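Local coordinates for protein inactive glucansucrase (Lactobacillus reuteri, PDB 5JBD) that is an inactive glucansucrase of glycosyl hydrolase family 70, with a TIM-type barrel fold and a bound calcium ion, at residues 254-262 / 744-752; 278-286 / 316-327. One frame throughout, in Å; residues are numbered along the deposited sequence.

Contact 1 of 2, residues 254-262 / 744-752; sequences ENLNWEYFL and VQEDIVMNQ. With CA (calcium ion), chain C.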
loop_
_atom_site.group_PDB
_atom_site.type_symbol
_atom_site.label_atom_id
_atom_site.label_comp_id
_atom_site.label_asym_id
_atom_site.label_seq_id
_atom_site.Cartn_x
_atom_site.Cartn_y
_atom_site.Cartn_z
ATOM N N GLU A 254 -0.856 4.711 20.385
ATOM C CA GLU A 254 -0.531 5.683 19.322
ATOM C C GLU A 254 -1.477 5.613 18.103
ATOM O O GLU A 254 -1.811 6.652 17.520
ATOM C CB GLU A 254 0.960 5.589 18.909
ATOM C CG GLU A 254 1.397 6.383 17.668
ATOM C CD GLU A 254 1.101 7.879 17.714
ATOM O OE1 GLU A 254 0.853 8.438 18.807
ATOM O OE2 GLU A 254 1.125 8.507 16.627
ATOM N N ASN A 255 -1.931 4.419 17.729
ATOM C CA ASN A 255 -2.921 4.296 16.630
ATOM C C ASN A 255 -4.235 5.007 16.972
ATOM O O ASN A 255 -4.820 5.686 16.109
ATOM C CB ASN A 255 -3.199 2.828 16.277
ATOM C CG ASN A 255 -2.000 2.132 15.667
ATOM O OD1 ASN A 255 -1.166 2.755 14.985
ATOM N ND2 ASN A 255 -1.906 0.831 15.908
ATOM N N LEU A 256 -4.665 4.875 18.233
ATOM C CA LEU A 256 -5.853 5.564 18.730
ATOM C C LEU A 256 -5.679 7.074 18.643
ATOM O O LEU A 256 -6.592 7.769 18.187
ATOM C CB LEU A 256 -6.192 5.135 20.164
ATOM C CG LEU A 256 -6.593 3.677 20.335
ATOM C CD1 LEU A 256 -6.724 3.321 21.801
ATOM C CD2 LEU A 256 -7.894 3.386 19.611
ATOM N N ASN A 257 -4.511 7.563 19.060
ATOM C CA ASN A 257 -4.125 8.973 18.890
ATOM C C ASN A 257 -4.251 9.427 17.439
ATOM O O ASN A 257 -4.829 10.474 17.154
ATOM C CB ASN A 257 -2.680 9.195 19.361
ATOM C CG ASN A 257 -2.360 10.655 19.575
ATOM O OD1 ASN A 257 -2.667 11.213 20.629
ATOM N ND2 ASN A 257 -1.748 11.288 18.579
ATOM N N TRP A 258 -3.692 8.629 16.537
ATOM C CA TRP A 258 -3.672 8.924 15.099
ATOM C C TRP A 258 -5.081 8.949 14.501
ATOM O O TRP A 258 -5.428 9.838 13.715
ATOM C CB TRP A 258 -2.825 7.870 14.376
ATOM C CG TRP A 258 -2.411 8.195 12.966
ATOM C CD1 TRP A 258 -2.295 9.427 12.394
ATOM C CD2 TRP A 258 -1.979 7.256 11.973
ATOM N NE1 TRP A 258 -1.845 9.311 11.104
ATOM C CE2 TRP A 258 -1.637 7.989 10.825
ATOM C CE3 TRP A 258 -1.864 5.868 11.944
ATOM C CZ2 TRP A 258 -1.193 7.377 9.649
ATOM C CZ3 TRP A 258 -1.405 5.259 10.787
ATOM C CH2 TRP A 258 -1.070 6.014 9.656
ATOM N N GLU A 259 -5.890 7.966 14.886
ATOM C CA GLU A 259 -7.291 7.907 14.453
ATOM C C GLU A 259 -8.080 9.120 14.933
ATOM O O GLU A 259 -8.805 9.739 14.150
ATOM C CB GLU A 259 -7.929 6.604 14.934
ATOM C CG GLU A 259 -7.364 5.367 14.232
ATOM C CD GLU A 259 -7.466 4.091 15.045
ATOM O OE1 GLU A 259 -8.288 4.040 15.983
ATOM O OE2 GLU A 259 -6.695 3.141 14.765
ATOM N N TYR A 260 -7.876 9.496 16.201
ATOM C CA TYR A 260 -8.537 10.663 16.769
ATOM C C TYR A 260 -8.150 11.938 15.993
ATOM O O TYR A 260 -9.003 12.785 15.707
ATOM C CB TYR A 260 -8.224 10.803 18.273
ATOM C CG TYR A 260 -8.870 12.018 18.903
ATOM C CD1 TYR A 260 -10.219 12.015 19.267
ATOM C CD2 TYR A 260 -8.145 13.194 19.085
ATOM C CE1 TYR A 260 -10.818 13.144 19.808
ATOM C CE2 TYR A 260 -8.729 14.323 19.635
ATOM C CZ TYR A 260 -10.052 14.298 19.994
ATOM O OH TYR A 260 -10.604 15.435 20.535
ATOM N N PHE A 261 -6.873 12.047 15.636
ATOM C CA PHE A 261 -6.359 13.181 14.851
ATOM C C PHE A 261 -7.043 13.292 13.494
ATOM O O PHE A 261 -7.559 14.349 13.120
ATOM C CB PHE A 261 -4.842 13.015 14.674
ATOM C CG PHE A 261 -4.186 14.040 13.785
ATOM C CD1 PHE A 261 -3.877 15.307 14.264
ATOM C CD2 PHE A 261 -3.813 13.710 12.482
ATOM C CE1 PHE A 261 -3.240 16.243 13.453
ATOM C CE2 PHE A 261 -3.169 14.636 11.672
ATOM C CZ PHE A 261 -2.891 15.909 12.155
ATOM N N LEU A 262 -7.076 12.184 12.769
ATOM C CA LEU A 262 -7.684 12.167 11.434
ATOM C C LEU A 262 -9.194 12.441 11.481
ATOM O O LEU A 262 -9.715 13.155 10.626
ATOM C CB LEU A 262 -7.375 10.857 10.721
ATOM C CG LEU A 262 -5.889 10.653 10.385
ATOM C CD1 LEU A 262 -5.660 9.225 9.964
ATOM C CD2 LEU A 262 -5.399 11.627 9.312
ATOM N N VAL A 744 -16.652 11.294 4.097
ATOM C CA VAL A 744 -15.299 11.140 3.572
ATOM C C VAL A 744 -14.464 10.210 4.454
ATOM O O VAL A 744 -14.408 10.394 5.675
ATOM C CB VAL A 744 -14.592 12.515 3.491
ATOM C CG1 VAL A 744 -13.305 12.414 2.673
ATOM C CG2 VAL A 744 -15.514 13.584 2.904
ATOM N N GLN A 745 -13.781 9.247 3.841
ATOM C CA GLN A 745 -12.878 8.345 4.565
ATOM C C GLN A 745 -11.429 8.584 4.189
ATOM O O GLN A 745 -11.125 8.951 3.058
ATOM C CB GLN A 745 -13.228 6.878 4.313
ATOM C CG GLN A 745 -14.600 6.470 4.844
ATOM C CD GLN A 745 -15.763 6.829 3.922
ATOM O OE1 GLN A 745 -15.648 6.764 2.694
ATOM N NE2 GLN A 745 -16.887 7.228 4.514
ATOM N N GLU A 746 -10.531 8.379 5.147
ATOM C CA GLU A 746 -9.087 8.437 4.883
ATOM C C GLU A 746 -8.540 7.031 4.903
ATOM O O GLU A 746 -8.938 6.201 5.719
ATOM C CB GLU A 746 -8.346 9.303 5.929
ATOM C CG GLU A 746 -6.816 9.241 5.905
ATOM C CD GLU A 746 -6.150 9.748 4.621
ATOM O OE1 GLU A 746 -6.765 9.704 3.517
ATOM O OE2 GLU A 746 -4.964 10.159 4.720
ATOM N N ASP A 747 -7.641 6.779 3.967
ATOM C CA ASP A 747 -6.852 5.567 3.900
ATOM C C ASP A 747 -5.843 5.619 5.038
ATOM O O ASP A 747 -4.890 6.394 4.978
ATOM C CB ASP A 747 -6.128 5.524 2.541
ATOM C CG ASP A 747 -5.825 4.126 2.063
ATOM O OD1 ASP A 747 -5.482 3.276 2.903
ATOM O OD2 ASP A 747 -5.930 3.889 0.820
ATOM N N ILE A 748 -6.059 4.812 6.071
ATOM C CA ILE A 748 -5.184 4.794 7.260
ATOM C C ILE A 748 -4.252 3.599 7.121
ATOM O O ILE A 748 -4.698 2.508 6.764
ATOM C CB ILE A 748 -5.964 4.818 8.607
ATOM C CG1 ILE A 748 -4.991 4.993 9.790
ATOM C CG2 ILE A 748 -6.851 3.578 8.803
ATOM C CD1 ILE A 748 -5.674 5.212 11.117
ATOM N N VAL A 749 -2.964 3.822 7.404
ATOM C CA VAL A 749 -1.897 2.897 7.013
ATOM C C VAL A 749 -1.043 2.527 8.221
ATOM O O VAL A 749 -0.004 3.147 8.465
ATOM C CB VAL A 749 -1.006 3.516 5.918
ATOM C CG1 VAL A 749 0.046 2.516 5.424
ATOM C CG2 VAL A 749 -1.871 4.000 4.760
ATOM N N MET A 750 -1.489 1.509 8.968
ATOM C CA MET A 750 -0.794 1.054 10.186
ATOM C C MET A 750 0.296 0.013 9.946
ATOM O O MET A 750 1.055 -0.281 10.869
ATOM C CB MET A 750 -1.793 0.517 11.224
ATOM C CG MET A 750 -2.658 1.597 11.864
ATOM S SD MET A 750 -3.932 0.996 13.008
ATOM C CE MET A 750 -5.250 0.587 11.843
ATOM N N ASN A 751 0.410 -0.538 8.738
ATOM C CA ASN A 751 1.292 -1.685 8.565
ATOM C C ASN A 751 2.766 -1.313 8.553
ATOM O O ASN A 751 3.560 -2.006 9.188
ATOM C CB ASN A 751 0.995 -2.481 7.313
ATOM C CG ASN A 751 1.916 -3.686 7.172
ATOM O OD1 ASN A 751 1.864 -4.640 7.971
ATOM N ND2 ASN A 751 2.786 -3.641 6.171
ATOM N N GLN A 752 3.116 -0.282 7.779
ATOM C CA GLN A 752 4.524 0.087 7.576
ATOM C C GLN A 752 4.762 1.585 7.416
ATOM O O GLN A 752 3.864 2.326 7.027
ATOM C CB GLN A 752 5.118 -0.616 6.345
ATOM C CG GLN A 752 4.806 0.036 4.992
ATOM C CD GLN A 752 3.376 -0.196 4.503
ATOM O OE1 GLN A 752 2.812 -1.264 4.699
ATOM N NE2 GLN A 752 2.801 0.805 3.850
HETATM CA CA CA C . 2.610 -6.095 9.550
HETATM O O HOH W 1 2.415 -4.090 10.872
#

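Contact 2 of 2, residues 278-286 / 316-327; sequences DGFRVDAAD and HLSYNEGYHSGA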
loop_
_atom_site.group_PDB
_atom_site.type_symbol
_atom_site.label_atom_id
_atom_site.label_comp_id
_atom_site.label_asym_id
_atom_site.label_seq_id
_atom_site.Cartn_x
_atom_site.Cartn_y
_atom_site.Cartn_z
ATOM N N ASP A 278 -14.615 11.239 8.389
ATOM C CA ASP A 278 -15.767 10.585 9.005
ATOM C C ASP A 278 -15.507 9.121 9.348
ATOM O O ASP A 278 -16.187 8.546 10.211
ATOM C CB ASP A 278 -16.960 10.667 8.063
ATOM C CG ASP A 278 -17.341 12.096 7.748
ATOM O OD1 ASP A 278 -17.851 12.789 8.660
ATOM O OD2 ASP A 278 -17.084 12.544 6.600
ATOM N N GLY A 279 -14.549 8.511 8.664
ATOM C CA GLY A 279 -14.230 7.113 8.873
ATOM C C GLY A 279 -12.989 6.721 8.113
ATOM O O GLY A 279 -12.288 7.597 7.589
ATOM N N PHE A 280 -12.716 5.417 8.057
ATOM C CA PHE A 280 -11.474 4.910 7.472
ATOM C C PHE A 280 -11.631 3.810 6.441
ATOM O O PHE A 280 -12.517 2.944 6.541
ATOM C CB PHE A 280 -10.561 4.388 8.577
ATOM C CG PHE A 280 -10.228 5.419 9.605
ATOM C CD1 PHE A 280 -9.404 6.498 9.274
ATOM C CD2 PHE A 280 -10.733 5.336 10.897
ATOM C CE1 PHE A 280 -9.089 7.463 10.214
ATOM C CE2 PHE A 280 -10.414 6.305 11.843
ATOM C CZ PHE A 280 -9.594 7.366 11.505
ATOM N N ARG A 281 -10.753 3.856 5.443
ATOM C CA ARG A 281 -10.423 2.708 4.629
ATOM C C ARG A 281 -9.152 2.144 5.248
ATOM O O ARG A 281 -8.139 2.838 5.303
ATOM C CB ARG A 281 -10.236 3.128 3.164
ATOM C CG ARG A 281 -9.922 2.009 2.192
ATOM C CD ARG A 281 -8.439 1.674 2.149
ATOM N NE ARG A 281 -8.065 0.812 1.025
ATOM C CZ ARG A 281 -6.821 0.388 0.783
ATOM N NH1 ARG A 281 -5.821 0.736 1.582
ATOM N NH2 ARG A 281 -6.570 -0.364 -0.279
ATOM N N VAL A 282 -9.195 0.904 5.733
ATOM C CA VAL A 282 -8.094 0.358 6.522
ATOM C C VAL A 282 -7.132 -0.453 5.647
ATOM O O VAL A 282 -7.447 -1.576 5.217
ATOM C CB VAL A 282 -8.604 -0.471 7.712
ATOM C CG1 VAL A 282 -7.436 -0.947 8.564
ATOM C CG2 VAL A 282 -9.579 0.353 8.551
ATOM N N ASP A 283 -5.969 0.138 5.366
ATOM C CA ASP A 283 -4.962 -0.493 4.513
ATOM C C ASP A 283 -4.345 -1.709 5.183
ATOM O O ASP A 283 -4.055 -1.684 6.393
ATOM C CB ASP A 283 -3.844 0.506 4.206
ATOM C CG ASP A 283 -2.807 -0.047 3.236
ATOM O OD1 ASP A 283 -3.169 -0.364 2.076
ATOM O OD2 ASP A 283 -1.641 -0.153 3.646
ATOM N N ALA A 284 -4.160 -2.783 4.419
ATOM C CA ALA A 284 -3.430 -3.979 4.895
ATOM C C ALA A 284 -4.022 -4.586 6.170
ATOM O O ALA A 284 -3.307 -5.029 7.084
ATOM C CB ALA A 284 -1.943 -3.636 5.088
ATOM N N ALA A 285 -5.350 -4.598 6.243
ATOM C CA ALA A 285 -6.047 -5.100 7.442
ATOM C C ALA A 285 -5.786 -6.576 7.722
ATOM O O ALA A 285 -5.985 -7.000 8.860
ATOM C CB ALA A 285 -7.535 -4.850 7.348
ATOM N N ASP A 286 -5.306 -7.332 6.726
ATOM C CA ASP A 286 -4.908 -8.726 6.933
ATOM C C ASP A 286 -3.463 -8.908 7.400
ATOM O O ASP A 286 -3.040 -10.039 7.629
ATOM C CB ASP A 286 -5.090 -9.594 5.656
ATOM C CG ASP A 286 -6.519 -9.540 5.056
ATOM O OD1 ASP A 286 -7.465 -9.127 5.752
ATOM O OD2 ASP A 286 -6.663 -9.947 3.872
ATOM N N HIS A 316 -20.380 6.915 9.797
ATOM C CA HIS A 316 -18.938 6.728 10.003
ATOM C C HIS A 316 -18.447 5.452 9.320
ATOM O O HIS A 316 -17.660 4.682 9.872
ATOM C CB HIS A 316 -18.641 6.770 11.513
ATOM C CG HIS A 316 -18.972 8.094 12.130
ATOM N ND1 HIS A 316 -18.135 9.188 12.022
ATOM C CD2 HIS A 316 -20.065 8.521 12.811
ATOM C CE1 HIS A 316 -18.694 10.226 12.621
ATOM N NE2 HIS A 316 -19.861 9.849 13.109
ATOM N N LEU A 317 -18.903 5.260 8.075
ATOM C CA LEU A 317 -18.592 4.061 7.307
ATOM C C LEU A 317 -17.110 3.803 7.311
ATOM O O LEU A 317 -16.334 4.695 6.979
ATOM C CB LEU A 317 -19.072 4.217 5.855
ATOM C CG LEU A 317 -19.126 2.935 5.019
ATOM C CD1 LEU A 317 -20.155 1.947 5.573
ATOM C CD2 LEU A 317 -19.415 3.271 3.554
ATOM N N SER A 318 -16.719 2.593 7.707
ATOM C CA SER A 318 -15.336 2.157 7.644
ATOM C C SER A 318 -15.252 0.771 7.003
ATOM O O SER A 318 -16.155 -0.057 7.168
ATOM C CB SER A 318 -14.698 2.181 9.047
ATOM O OG SER A 318 -14.679 3.516 9.573
ATOM N N TYR A 319 -14.163 0.521 6.281
ATOM C CA TYR A 319 -14.046 -0.667 5.433
ATOM C C TYR A 319 -12.602 -1.124 5.310
ATOM O O TYR A 319 -11.691 -0.283 5.107
ATOM C CB TYR A 319 -14.684 -0.430 4.046
ATOM C CG TYR A 319 -14.536 0.961 3.427
ATOM C CD1 TYR A 319 -15.415 1.997 3.766
ATOM C CD2 TYR A 319 -13.585 1.218 2.434
ATOM C CE1 TYR A 319 -15.305 3.268 3.197
ATOM C CE2 TYR A 319 -13.472 2.482 1.856
ATOM C CZ TYR A 319 -14.343 3.505 2.237
ATOM O OH TYR A 319 -14.254 4.764 1.657
ATOM N N ASN A 320 -12.394 -2.437 5.439
ATOM C CA ASN A 320 -11.057 -3.031 5.552
ATOM C C ASN A 320 -10.596 -3.613 4.248
ATOM O O ASN A 320 -11.309 -4.410 3.658
ATOM C CB ASN A 320 -11.042 -4.152 6.605
ATOM C CG ASN A 320 -11.250 -3.643 8.019
ATOM O OD1 ASN A 320 -11.252 -2.440 8.259
ATOM N ND2 ASN A 320 -11.463 -4.564 8.960
ATOM N N GLU A 321 -9.384 -3.252 3.817
ATOM C CA GLU A 321 -8.804 -3.828 2.611
ATOM C C GLU A 321 -8.230 -5.185 2.933
ATOM O O GLU A 321 -7.397 -5.309 3.811
ATOM C CB GLU A 321 -7.682 -2.971 2.047
ATOM C CG GLU A 321 -7.059 -3.540 0.763
ATOM C CD GLU A 321 -5.545 -3.558 0.739
ATOM O OE1 GLU A 321 -4.885 -3.221 1.747
ATOM O OE2 GLU A 321 -4.996 -3.903 -0.311
ATOM N N GLY A 322 -8.652 -6.197 2.184
ATOM C CA GLY A 322 -8.044 -7.518 2.300
ATOM C C GLY A 322 -8.508 -8.501 1.246
ATOM O O GLY A 322 -9.594 -8.358 0.705
ATOM N N TYR A 323 -7.662 -9.492 0.975
ATOM C CA TYR A 323 -7.864 -10.499 -0.061
ATOM C C TYR A 323 -8.024 -11.920 0.545
ATOM O O TYR A 323 -8.011 -12.915 -0.186
ATOM C CB TYR A 323 -6.701 -10.437 -1.072
ATOM C CG TYR A 323 -6.704 -9.153 -1.899
ATOM C CD1 TYR A 323 -6.058 -8.004 -1.447
ATOM C CD2 TYR A 323 -7.369 -9.081 -3.125
ATOM C CE1 TYR A 323 -6.065 -6.824 -2.200
ATOM C CE2 TYR A 323 -7.382 -7.906 -3.881
ATOM C CZ TYR A 323 -6.738 -6.777 -3.406
ATOM O OH TYR A 323 -6.759 -5.604 -4.146
ATOM N N HIS A 324 -8.216 -11.997 1.867
ATOM C CA HIS A 324 -8.454 -13.259 2.581
ATOM C C HIS A 324 -9.913 -13.364 3.026
ATOM O O HIS A 324 -10.364 -12.595 3.880
ATOM C CB HIS A 324 -7.572 -13.343 3.815
ATOM C CG HIS A 324 -6.120 -13.507 3.506
ATOM N ND1 HIS A 324 -5.307 -12.442 3.188
ATOM C CD2 HIS A 324 -5.337 -14.612 3.458
ATOM C CE1 HIS A 324 -4.086 -12.884 2.954
ATOM N NE2 HIS A 324 -4.075 -14.194 3.115
ATOM N N SER A 325 -10.629 -14.325 2.452
ATOM C CA SER A 325 -12.035 -14.539 2.751
ATOM C C SER A 325 -12.334 -14.880 4.203
ATOM O O SER A 325 -13.461 -14.644 4.659
ATOM C CB SER A 325 -12.648 -15.595 1.818
ATOM O OG SER A 325 -12.040 -16.863 1.972
ATOM N N GLY A 326 -11.352 -15.415 4.931
ATOM C CA GLY A 326 -11.494 -15.630 6.381
ATOM C C GLY A 326 -11.814 -14.402 7.227
ATOM O O GLY A 326 -12.352 -14.534 8.334
ATOM N N ALA A 327 -11.520 -13.211 6.708
ATOM C CA ALA A 327 -11.890 -11.973 7.367
ATOM C C ALA A 327 -13.394 -11.789 7.530
ATOM O O ALA A 327 -13.816 -11.089 8.446
ATOM C CB ALA A 327 -11.296 -10.772 6.628
HETATM O O HOH W 2 -9.775 -9.647 4.008
HETATM O O HOH W 3 -5.013 -6.796 3.844
#

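Contact 1 of 2, residues 254-262 / 744-752
W258 and I748 meet because each swings its first side-chain bond away from its own backbone nitrogen: CG of W258 (chi1 -165°) and CG1 of I748 (chi1 -172°) both lie anti to N. The indole thereby reaches from the helix toward the strand, while the ethyl branch of I748 runs past it in the opposite direction. CG1 of I748 sits over the six-membered ring, 4.0 Å from its centroid and 20° off the normal, a CH-pi contact. CD1 of L262, from the same helix as the indole, lies over the same face. At the ring edge, in its plane, V749 O lies 3.3 Å from W258 CH2.

Beyond the ring the ethyl branch continues to the helix, where I748 CD1 packs 3.5 Å from CG of E259 and the two side chains cross at about a right angle. M750, extended as far as its sulfur, brings SD 3.5 Å from CG of N255, whose amide nitrogen is hydrogen-bonded to N246; the bend at chi3 then turns the methyl CE toward E259 OE2, 4.1 Å away. One residue further on, N751 OD1 binds the calcium ion at 2.3 Å, alongside D243, E237 and N287.

The 254-262 part of helix 249-263 runs roughly antiparallel to residues 744-748, the segment axes approaching to 10.8 Å, as outer helices do against a TIM-type barrel. F280 of the adjoining strand 279-282 touches E259, L262 and I748, and M296 and L299 of helix 291-304 press on E259.

Contact 2 of 2, residues 278-286 / 316-327
E321 threads between R281 and the type II turn V282-A285 that follows strand 279-282. Its CB lies over the centre of the R281 guanidinium, 3.6 Å above the plane, and CG comes 3.4 Å from R281 NH2. A bend at chi2 (-133°) then carries the carboxylate to the turn, where OE1 accepts from A284 N at 2.8 Å, nearly along its C-O axis. OE2 faces NH2 only as a long salt bridge, well out of the guanidinium plane. D283 OD1 lies 3.3 Å from E321 OE1, a close pair of acceptors; R281 NH1 bonds to D283 OD1, on the anti lone pair of that oxygen.

Farther along, D286 OD2 gathers H324 N and H324 ND1 from one face of its carboxylate. OD2 lies close to the imidazole plane, 2.9 Å from ND1, yet ND1 meets it from above the carboxylate plane, the two planes 80° apart. V282 N donates to Y319 O and E321 N to V282 O, joining neighbouring parallel strands of the TIM-type barrel.

Helix 291-304 comes between these strands in the chain, a beta-alpha-beta unit, and backs F280 and V282 through M296. On its other side strand 279-282 adjoins 743-748, whose D747 adds a further carboxylate to R281, whereas M341 of strand 340-341 lies against E321.

Overall arrangement
Both contacts are buried and share the barrel wall, since strands 743-748 and 279-282 are neighbours in the parallel sheet. Contact 1 joins one of these strands to an outer helix by van der Waals packing, with the Met and Ile also against an Asn and the aliphatic part of a Glu, and has the metal site at its loop end. In contact 2 backbone bonds join two strands; side-chain bonds to E321 OE1, D286 OD2 and S318 OG and from H316 ND1 add to them, and it buries about twice the surface, 737 against 361 Å². The contacts also touch directly: Q745 OE1 lies 2.6 Å from Y319 OH, and V744 N 2.8 Å from D278 OD2, both probable hydrogen bonds.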